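Local structure of thiamine pyrophosphokinase (Candida albicans, 2G9Z) at residues 64-69 against 75-80; 222-227 against 330-335. The protein catalyses the transfer of a pyrophosphate group from ATP to thiamine, producing thiamine pyrophosphate, the coenzyme form of vitamin B1. All blocks are in the same frame, centred on the assembly; numbering follows the deposited sequence.

Interaction 1 of 2, residues 64-69 against 75-80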
ATOM      1  N   ASN A  64       8.934  -6.771  23.372  1.00 29.27           N
ATOM      2  CA  ASN A  64       8.969  -6.939  21.926  1.00 26.31           C
ATOM      3  C   ASN A  64       8.234  -8.183  21.453  1.00 24.40           C
ATOM      4  O   ASN A  64       8.458  -9.288  21.950  1.00 22.28           O
ATOM      5  CB  ASN A  64      10.417  -7.002  21.437  1.00 26.61           C
ATOM      6  CG  ASN A  64      11.146  -5.684  21.599  1.00 28.12           C
ATOM      7  OD1 ASN A  64      12.375  -5.634  21.540  1.00 32.06           O
ATOM      8  ND2 ASN A  64      10.395  -4.607  21.794  1.00 21.36           N
ATOM      9  N   VAL A  65       7.365  -7.983  20.473  1.00 21.58           N
ATOM     10  CA  VAL A  65       6.579  -9.050  19.885  1.00 21.36           C
ATOM     11  C   VAL A  65       6.840  -9.051  18.389  1.00 20.87           C
ATOM     12  O   VAL A  65       6.956  -7.986  17.779  1.00 18.02           O
ATOM     13  CB  VAL A  65       5.067  -8.810  20.089  1.00 21.33           C
ATOM     14  CG1 VAL A  65       4.269  -9.932  19.431  1.00 21.06           C
ATOM     15  CG2 VAL A  65       4.750  -8.701  21.566  1.00 20.32           C
ATOM     16  N   LEU A  66       6.938 -10.241  17.809  1.00 19.47           N
ATOM     17  CA  LEU A  66       7.135 -10.388  16.373  1.00 17.75           C
ATOM     18  C   LEU A  66       5.884 -11.046  15.801  1.00 17.99           C
ATOM     19  O   LEU A  66       5.509 -12.145  16.213  1.00 19.58           O
ATOM     20  CB  LEU A  66       8.355 -11.264  16.070  1.00 18.19           C
ATOM     21  CG  LEU A  66       8.610 -11.566  14.587  1.00 18.31           C
ATOM     22  CD1 LEU A  66       8.867 -10.268  13.839  1.00 19.09           C
ATOM     23  CD2 LEU A  66       9.801 -12.501  14.436  1.00 16.86           C
ATOM     24  N   LEU A  67       5.227 -10.363  14.872  1.00 16.70           N
ATOM     25  CA  LEU A  67       4.030 -10.895  14.241  1.00 15.85           C
ATOM     26  C   LEU A  67       4.387 -11.187  12.791  1.00 17.62           C
ATOM     27  O   LEU A  67       4.815 -10.295  12.059  1.00 17.51           O
ATOM     28  CB  LEU A  67       2.890  -9.881  14.323  1.00 15.98           C
ATOM     29  CG  LEU A  67       1.583 -10.234  13.606  1.00 15.62           C
ATOM     30  CD1 LEU A  67       1.124 -11.643  13.981  1.00 14.43           C
ATOM     31  CD2 LEU A  67       0.518  -9.204  13.986  1.00 16.03           C
ATOM     32  N   ILE A  68       4.212 -12.438  12.380  1.00 18.04           N
ATOM     33  CA  ILE A  68       4.558 -12.848  11.025  1.00 19.50           C
ATOM     34  C   ILE A  68       3.367 -13.198  10.151  1.00 20.20           C
ATOM     35  O   ILE A  68       2.676 -14.190  10.388  1.00 21.50           O
ATOM     36  CB  ILE A  68       5.508 -14.065  11.056  1.00 20.36           C
ATOM     37  CG1 ILE A  68       6.705 -13.758  11.962  1.00 19.90           C
ATOM     38  CG2 ILE A  68       5.966 -14.413   9.633  1.00 20.23           C
ATOM     39  CD1 ILE A  68       7.574 -14.956  12.266  1.00 19.70           C
ATOM     40  N   LEU A  69       3.127 -12.382   9.132  1.00 21.16           N
ATOM     41  CA  LEU A  69       2.031 -12.648   8.220  1.00 21.30           C
ATOM     42  C   LEU A  69       2.517 -13.469   7.026  1.00 20.94           C
ATOM     43  O   LEU A  69       3.695 -13.809   6.935  1.00 21.28           O
ATOM     44  CB  LEU A  69       1.363 -11.344   7.775  1.00 21.65           C
ATOM     45  CG  LEU A  69       0.207 -10.935   8.703  1.00 21.94           C
ATOM     46  CD1 LEU A  69       0.703 -10.786  10.137  1.00 19.48           C
ATOM     47  CD2 LEU A  69      -0.410  -9.630   8.210  1.00 25.41           C
ATOM     48  N   ILE A  75      13.932 -10.442   5.399  1.00 36.39           N
ATOM     49  CA  ILE A  75      14.786  -9.773   6.374  1.00 34.93           C
ATOM     50  C   ILE A  75      15.634 -10.759   7.165  1.00 34.77           C
ATOM     51  O   ILE A  75      15.548 -11.974   6.972  1.00 34.04           O
ATOM     52  CB  ILE A  75      13.961  -8.973   7.403  1.00 35.25           C
ATOM     53  CG1 ILE A  75      13.145  -9.938   8.267  1.00 34.46           C
ATOM     54  CG2 ILE A  75      13.052  -7.988   6.691  1.00 35.35           C
ATOM     55  CD1 ILE A  75      12.668  -9.345   9.575  1.00 34.05           C
ATOM     56  N   ASP A  76      16.449 -10.219   8.063  1.00 35.04           N
ATOM     57  CA  ASP A  76      17.298 -11.029   8.923  1.00 35.37           C
ATOM     58  C   ASP A  76      16.413 -11.468  10.089  1.00 34.34           C
ATOM     59  O   ASP A  76      16.481 -10.912  11.188  1.00 34.38           O
ATOM     60  CB  ASP A  76      18.474 -10.199   9.437  1.00 37.06           C
ATOM     61  CG  ASP A  76      19.420 -11.001  10.308  1.00 40.35           C
ATOM     62  OD1 ASP A  76      19.055 -12.125  10.721  1.00 40.56           O
ATOM     63  OD2 ASP A  76      20.531 -10.501  10.589  1.00 42.06           O
ATOM     64  N   LEU A  77      15.582 -12.470   9.825  1.00 33.57           N
ATOM     65  CA  LEU A  77      14.644 -13.008  10.802  1.00 32.20           C
ATOM     66  C   LEU A  77      15.245 -13.354  12.156  1.00 32.44           C
ATOM     67  O   LEU A  77      14.742 -12.918  13.193  1.00 31.99           O
ATOM     68  CB  LEU A  77      13.958 -14.248  10.225  1.00 31.50           C
ATOM     69  CG  LEU A  77      12.881 -14.894  11.098  1.00 31.77           C
ATOM     70  CD1 LEU A  77      11.743 -13.904  11.336  1.00 30.62           C
ATOM     71  CD2 LEU A  77      12.367 -16.148  10.416  1.00 31.28           C
ATOM     72  N   ILE A  78      16.318 -14.139  12.151  1.00 33.32           N
ATOM     73  CA  ILE A  78      16.954 -14.558  13.396  1.00 33.06           C
ATOM     74  C   ILE A  78      17.366 -13.413  14.317  1.00 32.85           C
ATOM     75  O   ILE A  78      17.185 -13.499  15.530  1.00 32.29           O
ATOM     76  CB  ILE A  78      18.178 -15.468  13.114  1.00 35.47           C
ATOM     77  CG1 ILE A  78      17.701 -16.882  12.758  1.00 36.19           C
ATOM     78  CG2 ILE A  78      19.083 -15.545  14.342  1.00 35.80           C
ATOM     79  CD1 ILE A  78      16.734 -16.948  11.595  1.00 38.12           C
ATOM     80  N   SER A  79      17.917 -12.345  13.751  1.00 31.55           N
ATOM     81  CA  SER A  79      18.337 -11.208  14.563  1.00 31.34           C
ATOM     82  C   SER A  79      17.142 -10.566  15.266  1.00 29.12           C
ATOM     83  O   SER A  79      17.216 -10.214  16.445  1.00 27.31           O
ATOM     84  CB  SER A  79      19.037 -10.159  13.692  1.00 32.78           C
ATOM     85  OG  SER A  79      20.158 -10.715  13.026  1.00 38.24           O
ATOM     86  N   LEU A  80      16.045 -10.416  14.532  1.00 28.50           N
ATOM     87  CA  LEU A  80      14.836  -9.812  15.074  1.00 27.94           C
ATOM     88  C   LEU A  80      14.227 -10.740  16.122  1.00 27.30           C
ATOM     89  O   LEU A  80      13.898 -10.315  17.231  1.00 26.34           O
ATOM     90  CB  LEU A  80      13.822  -9.569  13.949  1.00 28.10           C
ATOM     91  CG  LEU A  80      12.969  -8.298  14.020  1.00 28.95           C
ATOM     92  CD1 LEU A  80      11.857  -8.389  12.986  1.00 26.49           C
ATOM     93  CD2 LEU A  80      12.387  -8.119  15.404  1.00 28.36           C
TER
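No flat group takes part where Leu66 meets Leu77 and Leu80; the flat group of the region is the carboxylate of Asp76, at the start of the helix and away from the strand. The backbone N-H of Ser79 approaches one face of this carboxylate, with Ser79 N 3.2 Å from Asp76 OD1. The bond is fairly straight at the hydrogen (161°) but comes from above the carboxylate plane, 60° out of it, and it makes Asp76 the N-cap of helix 77-81. Asp76 is also the centre of an inverse gamma turn, closed by a weak bond from Leu77 N to Ile75 O.

Across the contact everything is methyl against methyl. With CG anti to the backbone N (chi1 176°), the side chain of Leu66 extends off the strand toward the helix, and its two methyls meet two different leucines. Leu66 CD1 lies 3.6 Å from Leu80 CD1, while Leu66 CD2 lies 3.9 Å from Leu77 CD1, the two leucine side chains of the latter pair running at about a right angle. Ile68 joins at the margin, its CD1 4.4 Å from Leu77 CD1. The backbones stay well apart, with Leu66 CA and Leu80 CA separated by 7.8 Å.

Strand 64-68, helix 77-81 and strand 86-90 form a beta-alpha-beta unit, and this contact seats the helix on the sheet. Ile87 of the adjacent parallel strand touches both Leu66 and Ile68, whereas Val65 and Leu67 pack on helix 155-170. The strand's backbone is bonded to its sheet neighbours and the capping bond orients the helix start; between the segments, with 153 Å² buried and no hydrogen bond crossing, the contact relies on shape and exclusion of water.

Interaction 2 of 2, residues 222-227 against 330-335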
ATOM      1  N   GLN A 222      -5.971  -2.597   5.203  1.00 13.55           N
ATOM      2  CA  GLN A 222      -6.534  -2.989   6.482  1.00 13.44           C
ATOM      3  C   GLN A 222      -5.472  -2.865   7.579  1.00 13.73           C
ATOM      4  O   GLN A 222      -5.767  -2.438   8.689  1.00 15.43           O
ATOM      5  CB  GLN A 222      -7.061  -4.425   6.432  1.00 16.81           C
ATOM      6  CG  GLN A 222      -7.907  -4.791   7.648  1.00 16.59           C
ATOM      7  CD  GLN A 222      -9.135  -3.900   7.778  1.00 20.74           C
ATOM      8  OE1 GLN A 222     -10.125  -4.064   7.057  1.00 21.80           O
ATOM      9  NE2 GLN A 222      -9.070  -2.942   8.689  1.00 19.11           N
ATOM     10  N   SER A 223      -4.235  -3.233   7.266  1.00 13.47           N
ATOM     11  CA  SER A 223      -3.156  -3.144   8.252  1.00 15.31           C
ATOM     12  C   SER A 223      -2.954  -1.700   8.694  1.00 13.85           C
ATOM     13  O   SER A 223      -2.797  -1.416   9.879  1.00 15.89           O
ATOM     14  CB  SER A 223      -1.851  -3.695   7.672  1.00 16.24           C
ATOM     15  OG  SER A 223      -1.957  -5.083   7.406  1.00 16.50           O
ATOM     16  N   ILE A 224      -2.962  -0.784   7.737  1.00 14.95           N
ATOM     17  CA  ILE A 224      -2.791   0.627   8.047  1.00 13.83           C
ATOM     18  C   ILE A 224      -3.995   1.075   8.876  1.00 14.28           C
ATOM     19  O   ILE A 224      -3.846   1.782   9.868  1.00 13.69           O
ATOM     20  CB  ILE A 224      -2.686   1.473   6.750  1.00 15.50           C
ATOM     21  CG1 ILE A 224      -1.393   1.113   6.004  1.00 14.98           C
ATOM     22  CG2 ILE A 224      -2.733   2.971   7.079  1.00 15.22           C
ATOM     23  CD1 ILE A 224      -0.109   1.340   6.805  1.00 15.05           C
ATOM     24  N   ASN A 225      -5.187   0.642   8.479  1.00 12.92           N
ATOM     25  CA  ASN A 225      -6.390   1.007   9.212  1.00 14.68           C
ATOM     26  C   ASN A 225      -6.231   0.607  10.681  1.00 16.05           C
ATOM     27  O   ASN A 225      -6.490   1.403  11.583  1.00 15.89           O
ATOM     28  CB  ASN A 225      -7.615   0.323   8.596  1.00 14.40           C
ATOM     29  CG  ASN A 225      -8.914   0.739   9.262  1.00 16.06           C
ATOM     30  OD1 ASN A 225      -9.094   1.899   9.621  1.00 18.64           O
ATOM     31  ND2 ASN A 225      -9.833  -0.210   9.416  1.00 14.21           N
ATOM     32  N   GLN A 226      -5.787  -0.626  10.912  1.00 15.59           N
ATOM     33  CA  GLN A 226      -5.583  -1.124  12.263  1.00 16.94           C
ATOM     34  C   GLN A 226      -4.497  -0.339  13.003  1.00 16.73           C
ATOM     35  O   GLN A 226      -4.587  -0.137  14.213  1.00 14.95           O
ATOM     36  CB  GLN A 226      -5.227  -2.613  12.226  1.00 17.93           C
ATOM     37  CG  GLN A 226      -6.356  -3.479  11.675  1.00 18.73           C
ATOM     38  CD  GLN A 226      -7.688  -3.184  12.352  1.00 21.14           C
ATOM     39  OE1 GLN A 226      -7.783  -3.180  13.577  1.00 23.26           O
ATOM     40  NE2 GLN A 226      -8.721  -2.936  11.555  1.00 21.41           N
ATOM     41  N   LEU A 227      -3.470   0.092  12.276  1.00 15.88           N
ATOM     42  CA  LEU A 227      -2.390   0.872  12.874  1.00 16.27           C
ATOM     43  C   LEU A 227      -2.982   2.115  13.539  1.00 16.91           C
ATOM     44  O   LEU A 227      -2.686   2.410  14.701  1.00 18.35           O
ATOM     45  CB  LEU A 227      -1.378   1.285  11.797  1.00 16.44           C
ATOM     46  CG  LEU A 227      -0.234   2.214  12.227  1.00 16.12           C
ATOM     47  CD1 LEU A 227       0.648   1.521  13.267  1.00 13.77           C
ATOM     48  CD2 LEU A 227       0.586   2.604  10.999  1.00 15.66           C
ATOM     49  N   ASP A 330      -2.494  12.184  14.083  1.00 18.66           N
ATOM     50  CA  ASP A 330      -1.680  11.017  13.769  1.00 17.40           C
ATOM     51  C   ASP A 330      -1.483  10.912  12.262  1.00 16.95           C
ATOM     52  O   ASP A 330      -2.388  11.211  11.480  1.00 16.88           O
ATOM     53  CB  ASP A 330      -2.337   9.723  14.267  1.00 18.56           C
ATOM     54  CG  ASP A 330      -2.380   9.617  15.788  1.00 21.29           C
ATOM     55  OD1 ASP A 330      -1.699  10.405  16.483  1.00 20.24           O
ATOM     56  OD2 ASP A 330      -3.095   8.722  16.290  1.00 23.27           O
ATOM     57  N   ILE A 331      -0.292  10.494  11.859  1.00 15.02           N
ATOM     58  CA  ILE A 331      -0.004  10.325  10.447  1.00 13.09           C
ATOM     59  C   ILE A 331       1.072   9.267  10.281  1.00 12.21           C
ATOM     60  O   ILE A 331       2.002   9.165  11.084  1.00 11.64           O
ATOM     61  CB  ILE A 331       0.441  11.663   9.789  1.00 13.98           C
ATOM     62  CG1 ILE A 331       0.611  11.470   8.272  1.00 13.41           C
ATOM     63  CG2 ILE A 331       1.732  12.158  10.427  1.00 14.55           C
ATOM     64  CD1 ILE A 331       0.881  12.780   7.502  1.00 12.45           C
ATOM     65  N   VAL A 332       0.925   8.470   9.235  1.00 11.30           N
ATOM     66  CA  VAL A 332       1.862   7.401   8.937  1.00 13.28           C
ATOM     67  C   VAL A 332       3.158   7.908   8.317  1.00 13.66           C
ATOM     68  O   VAL A 332       3.149   8.826   7.503  1.00 13.91           O
ATOM     69  CB  VAL A 332       1.243   6.390   7.942  1.00 13.79           C
ATOM     70  CG1 VAL A 332       2.307   5.428   7.436  1.00 12.94           C
ATOM     71  CG2 VAL A 332       0.105   5.633   8.612  1.00 15.78           C
ATOM     72  N   MET A 333       4.269   7.298   8.711  1.00 14.25           N
ATOM     73  CA  MET A 333       5.564   7.627   8.137  1.00 13.47           C
ATOM     74  C   MET A 333       6.291   6.337   7.768  1.00 12.77           C
ATOM     75  O   MET A 333       6.273   5.360   8.519  1.00 11.93           O
ATOM     76  CB  MET A 333       6.437   8.430   9.113  1.00 14.98           C
ATOM     77  CG  MET A 333       7.864   8.642   8.594  1.00 15.77           C
ATOM     78  SD  MET A 333       8.830   9.879   9.519  1.00 16.72           S
ATOM     79  CE  MET A 333       9.647  10.751   8.194  1.00 18.35           C
ATOM     80  N   ASN A 334       6.898   6.328   6.588  1.00 12.64           N
ATOM     81  CA  ASN A 334       7.673   5.183   6.152  1.00 12.55           C
ATOM     82  C   ASN A 334       9.082   5.690   5.921  1.00 13.59           C
ATOM     83  O   ASN A 334       9.276   6.818   5.473  1.00 15.61           O
ATOM     84  CB  ASN A 334       7.129   4.586   4.846  1.00 12.26           C
ATOM     85  CG  ASN A 334       7.365   5.483   3.642  1.00 14.64           C
ATOM     86  OD1 ASN A 334       6.826   6.582   3.559  1.00 14.96           O
ATOM     87  ND2 ASN A 334       8.168   5.009   2.699  1.00 14.18           N
ATOM     88  N   ILE A 335      10.061   4.865   6.260  1.00 14.09           N
ATOM     89  CA  ILE A 335      11.455   5.203   6.045  1.00 13.27           C
ATOM     90  C   ILE A 335      12.052   4.025   5.307  1.00 15.62           C
ATOM     91  O   ILE A 335      11.938   2.886   5.757  1.00 14.12           O
ATOM     92  CB  ILE A 335      12.218   5.398   7.370  1.00 14.40           C
ATOM     93  CG1 ILE A 335      11.665   6.617   8.121  1.00 11.29           C
ATOM     94  CG2 ILE A 335      13.709   5.576   7.085  1.00 13.45           C
ATOM     95  CD1 ILE A 335      12.367   6.893   9.447  1.00 13.58           C
TER
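Val332 meets Ile224 and Leu227 through a single methyl, and the torsions account for the choice. In Val332 (chi1 169°) CG1 stands anti to the backbone N, which places CG2 beside that N and anti to the carbonyl carbon; CG2 is the branch that reaches the helix. On the other side, Leu227 extends with CG anti to its own N (chi1 175°), bringing CD2 to 3.9 Å from Val332 CG2. Ile224 offers its CG2, 4.2 Å from the same valine methyl. Both helix residues slant across the valine, and as they are three positions apart they present neighbouring methyls along one flank of the helix.

Helix 217-233 is the helix of a beta-alpha-beta crossover between the neighbouring parallel strands 205-210 and 237-242, and Leu227 also touches Val239 and Phe241 of the second of these. Strand 331-336 lies two places further on, between 246-251 and 277-281, so the contact joins the crossover helix to the antiparallel part of the same mixed sheet. The area buried is 100 Å², with 8.3 Å between Ile224 CA and Val332 CA. Asp330, just before the strand, accepts a hydrogen bond at OD2 from Asn231 ND2 of the same helix, and Val332 N makes a weak one with Tyr228 OH. The second subunit also borders this region: its Phe217 packs on Ile224, and Asn334 ND2 is hydrogen-bonded to its Asp218 OD1.

How the interactions relate
Both contacts are buried helix-on-sheet packings without a hydrogen bond across them, and both reach the same ten-stranded sheet, with centres 19 Å apart and nearest atoms about 5 Å apart but not touching. Interaction 1 is local: five residues separate its segments, and it settles a short helix against the strand that leads into it. Interaction 2 spans 102 residues and couples parts of the chain that sequence assigns, with rough limits, to different family regions. Interaction 1 is mainly leucine against leucine, spread over two methyls of Leu66, whereas 222-227/330-335 gathers on one valine methyl. Only interaction 2 adjoins the second subunit; no other chain touches the segments of interaction 1.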